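Local coordinates for protein gamma-glutamyltranspeptidase (Streptomyces lincolnensis, PDB 6J3A) that probably cleaves or transfers gamma-glutamyl-type amide bonds, as an LmbA-like member of the gamma-glutamyltranspeptidase family of Ntn hydrolases, at residues L293-Y296 and G297-D300; Q505-Q508 and W509-H512. All coordinates share one frame; numbering follows the deposited sequence.

How the contacts relate
Both contacts are local and follow in series, neither enclosing nor crossing the other. Contact 1 (293-300) comes first along the chain and closes only a tight turn, which leads the loop after helix 280-288 into helix 299-319. Further helices and antiparallel strands intervene before contact 2 (505-512), which covers the beginning of helix 506-519, entered by a loop after strand 493-499. The centres lie about 17 Å apart and the nearest atoms about 6 Å, without touching. Helix 506-519 ties them together: near its beginning Asp507 and Leu511 pack against helix 280-288, while Tyr296 of contact 1 rests on Ala516 and Leu519 further along.

Contact 1: residues L293-Y296 and G297-D300; sequences LPEY and GSAD
Ser298 folds back on Glu295 across a type II beta turn running from Glu295 to Ser298, and at the same time serves as N-cap of helix 299-319. Its CB lies 3.8 Å from Glu295 CB and 3.3 Å from Glu295 O. One bond further, OG sits between the backbone N and the carbonyl carbon of its own residue (chi1 68°), a setting that brings it to 2.7 Å from Glu295 O, to which it donates a hydrogen bond. The donor is tilted 15° from the carbonyl plane. Ser298 N gives the same oxygen a second, longer bond of 3.2 Å, arriving from above that plane, so two donors grip one carbonyl and hold the turn closed. OG also accepts a weak hydrogen bond from Tyr301 N; serine suits the place because its short hydroxyl can serve turn and helix start together. Gly297, with phi at 75°, takes the third position of the turn, where a positive phi favours glycine and a beta carbon would come too close to Tyr296 O. Pro294, a rigid ring well suited to an extended loop, sets CB against Asp300 CB at 3.9 Å, while Asp300 OD1 forms a salt bridge with Arg574. At the protein surface the turn lies on the connection from helix 280-288 to helix 299-319: Pro294 leans on Leu304 of the latter, while Tyr296 meets Tyr301 edge-to-face, bonds Arg520 through OH, and packs on Ala516 and Leu519 of helix 506-519.

Contact 2: residues Q505-Q508 and W509-H512; sequences QQDQ and WQLH
In the buried first turns of helix 506-519, Gln505 and Trp509 are joined by an i to i+4 backbone hydrogen bond and by a CH-pi contact. Trp509 N reaches Gln505 O at 2.8 Å with an N-H...O angle of 177°, and Gln508 N donates to the same oxygen, so that this carbonyl accepts two backbone N-H groups. Beside this bond the two side chains run alongside each other. Gln505 CB lies 3.4 Å from the centroid of the indole six-membered ring of Trp509, only 7° off the ring normal, and Gln505 CG follows over Trp509 CZ2 at 3.8 Å. With CG of Trp509 anti to the carbonyl carbon (chi1 -73°), the indole is directed back toward Gln505, and chi2 lays its face on CB; the Gln505 amide stands nearly perpendicular to the ring. A glutamine suits this place, offering methylenes to the aromatic face. The indole NE1 binds Glu586 OE2. Shrinking the tryptophan to an alanine would probably strip the cover from Gln505 CB and leave Glu586 without its indole N-H partner. One residue along, Gln510 N bonds Gln506 O at 3.1 Å. Asp507 ties this part of the helix to its surroundings: OD1 forms a salt bridge with Lys272 NZ of strand 268-272, and OD2 is hydrogen-bonded to Thr484 OG1. Gln508 extends to Asp504 O and Asn540 N with its amide. His512, its ring stacked with Trp538 and one face turned to Gln508 O, continues the helical pattern through its backbone: His512 N bonds Gln508 O at 3.0 Å.

Contact 1: residues L293-Y296 and G297-D300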
# COMPACT_ATOMS: atom_id res chain seq x y z
N LEU A 293 14.23 -20.74 -23.28
CA LEU A 293 13.54 -19.48 -23.62
C LEU A 293 14.53 -18.40 -24.04
O LEU A 293 15.69 -18.44 -23.63
CB LEU A 293 12.71 -18.97 -22.43
CG LEU A 293 11.54 -19.87 -22.01
CD1 LEU A 293 10.96 -19.41 -20.68
CD2 LEU A 293 10.46 -19.90 -23.09
N PRO A 294 14.07 -17.43 -24.87
CA PRO A 294 14.92 -16.27 -25.11
C PRO A 294 15.10 -15.42 -23.85
O PRO A 294 14.45 -15.66 -22.82
CB PRO A 294 14.18 -15.48 -26.20
CG PRO A 294 13.19 -16.42 -26.78
CD PRO A 294 12.85 -17.38 -25.69
N GLU A 295 16.01 -14.45 -23.95
CA GLU A 295 16.29 -13.49 -22.89
C GLU A 295 14.99 -12.92 -22.36
O GLU A 295 14.16 -12.43 -23.14
CB GLU A 295 17.16 -12.35 -23.45
CG GLU A 295 17.39 -11.15 -22.52
CD GLU A 295 18.77 -11.08 -21.88
OE1 GLU A 295 19.05 -10.04 -21.24
OE2 GLU A 295 19.57 -12.04 -22.00
N TYR A 296 14.80 -12.96 -21.04
CA TYR A 296 13.64 -12.33 -20.43
C TYR A 296 13.53 -10.84 -20.83
O TYR A 296 14.52 -10.11 -20.82
CB TYR A 296 13.69 -12.47 -18.91
CG TYR A 296 12.67 -11.59 -18.21
CD1 TYR A 296 11.34 -11.98 -18.09
CD2 TYR A 296 13.04 -10.35 -17.69
CE1 TYR A 296 10.40 -11.17 -17.46
CE2 TYR A 296 12.12 -9.52 -17.06
CZ TYR A 296 10.80 -9.93 -16.95
OH TYR A 296 9.89 -9.09 -16.32
N GLY A 297 12.33 -10.43 -21.19
CA GLY A 297 12.04 -9.04 -21.57
C GLY A 297 12.51 -8.60 -22.95
O GLY A 297 12.31 -7.44 -23.33
N SER A 298 13.10 -9.51 -23.72
CA SER A 298 13.63 -9.17 -25.04
C SER A 298 12.52 -9.22 -26.08
O SER A 298 11.42 -9.71 -25.81
CB SER A 298 14.77 -10.12 -25.41
OG SER A 298 14.31 -11.44 -25.61
N ALA A 299 12.81 -8.69 -27.26
CA ALA A 299 11.88 -8.71 -28.39
C ALA A 299 11.46 -10.15 -28.74
O ALA A 299 10.27 -10.46 -28.78
CB ALA A 299 12.52 -8.02 -29.60
N ASP A 300 12.46 -11.01 -28.94
CA ASP A 300 12.25 -12.45 -29.20
C ASP A 300 11.36 -13.13 -28.14
O ASP A 300 10.54 -13.99 -28.47
CB ASP A 300 13.60 -13.20 -29.28
CG ASP A 300 14.48 -12.74 -30.46
OD1 ASP A 300 13.95 -12.13 -31.41
OD2 ASP A 300 15.71 -12.99 -30.42

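Contact 2: residues Q505-Q508 and W509-H512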
# COMPACT_ATOMS: atom_id res chain seq x y z
N GLN A 505 -7.83 -10.50 -21.66
CA GLN A 505 -6.45 -10.25 -21.26
C GLN A 505 -6.03 -10.99 -19.97
O GLN A 505 -4.83 -11.10 -19.72
CB GLN A 505 -6.21 -8.74 -21.10
CG GLN A 505 -6.40 -7.93 -22.37
CD GLN A 505 -7.85 -7.49 -22.61
OE1 GLN A 505 -8.32 -6.53 -22.01
NE2 GLN A 505 -8.54 -8.17 -23.51
N GLN A 506 -6.99 -11.50 -19.19
CA GLN A 506 -6.72 -12.11 -17.87
C GLN A 506 -5.57 -13.12 -17.86
O GLN A 506 -4.61 -12.96 -17.11
CB GLN A 506 -7.96 -12.80 -17.31
CG GLN A 506 -9.01 -11.87 -16.74
CD GLN A 506 -9.89 -12.52 -15.68
OE1 GLN A 506 -11.08 -12.21 -15.57
NE2 GLN A 506 -9.30 -13.40 -14.88
N ASP A 507 -5.70 -14.16 -18.69
CA ASP A 507 -4.65 -15.19 -18.79
C ASP A 507 -3.57 -14.89 -19.84
O ASP A 507 -2.79 -15.78 -20.19
CB ASP A 507 -5.25 -16.57 -19.05
CG ASP A 507 -5.64 -17.31 -17.78
OD1 ASP A 507 -5.07 -17.03 -16.69
OD2 ASP A 507 -6.52 -18.19 -17.88
N GLN A 508 -3.53 -13.66 -20.36
CA GLN A 508 -2.35 -13.18 -21.07
C GLN A 508 -1.46 -12.48 -20.04
O GLN A 508 -0.27 -12.79 -19.86
CB GLN A 508 -2.73 -12.21 -22.19
CG GLN A 508 -3.78 -12.73 -23.16
CD GLN A 508 -3.93 -11.82 -24.38
OE1 GLN A 508 -2.95 -11.53 -25.07
NE2 GLN A 508 -5.16 -11.37 -24.64
N TRP A 509 -2.08 -11.54 -19.34
CA TRP A 509 -1.38 -10.76 -18.34
C TRP A 509 -0.80 -11.64 -17.24
O TRP A 509 0.34 -11.45 -16.84
CB TRP A 509 -2.34 -9.72 -17.74
CG TRP A 509 -2.66 -8.56 -18.66
CD1 TRP A 509 -1.92 -8.08 -19.72
CD2 TRP A 509 -3.80 -7.70 -18.55
NE1 TRP A 509 -2.55 -7.00 -20.29
CE2 TRP A 509 -3.70 -6.74 -19.59
CE3 TRP A 509 -4.90 -7.66 -17.68
CZ2 TRP A 509 -4.67 -5.75 -19.78
CZ3 TRP A 509 -5.85 -6.67 -17.86
CH2 TRP A 509 -5.73 -5.73 -18.91
N GLN A 510 -1.59 -12.61 -16.80
CA GLN A 510 -1.14 -13.56 -15.79
C GLN A 510 0.02 -14.42 -16.28
O GLN A 510 0.95 -14.68 -15.51
CB GLN A 510 -2.28 -14.47 -15.32
CG GLN A 510 -3.15 -13.85 -14.27
CD GLN A 510 -4.38 -14.67 -13.97
OE1 GLN A 510 -5.35 -14.68 -14.75
NE2 GLN A 510 -4.36 -15.36 -12.83
N LEU A 511 -0.04 -14.88 -17.53
CA LEU A 511 1.09 -15.62 -18.11
C LEU A 511 2.36 -14.78 -18.07
O LEU A 511 3.41 -15.28 -17.66
CB LEU A 511 0.83 -16.07 -19.55
CG LEU A 511 2.06 -16.87 -20.05
CD1 LEU A 511 1.87 -18.36 -19.81
CD2 LEU A 511 2.39 -16.57 -21.50
N HIS A 512 2.26 -13.52 -18.48
CA HIS A 512 3.44 -12.66 -18.49
C HIS A 512 3.96 -12.49 -17.06
O HIS A 512 5.15 -12.67 -16.79
CB HIS A 512 3.16 -11.30 -19.16
CG HIS A 512 2.40 -11.42 -20.45
ND1 HIS A 512 2.49 -12.52 -21.26
CD2 HIS A 512 1.53 -10.58 -21.06
CE1 HIS A 512 1.71 -12.36 -22.31
NE2 HIS A 512 1.11 -11.19 -22.21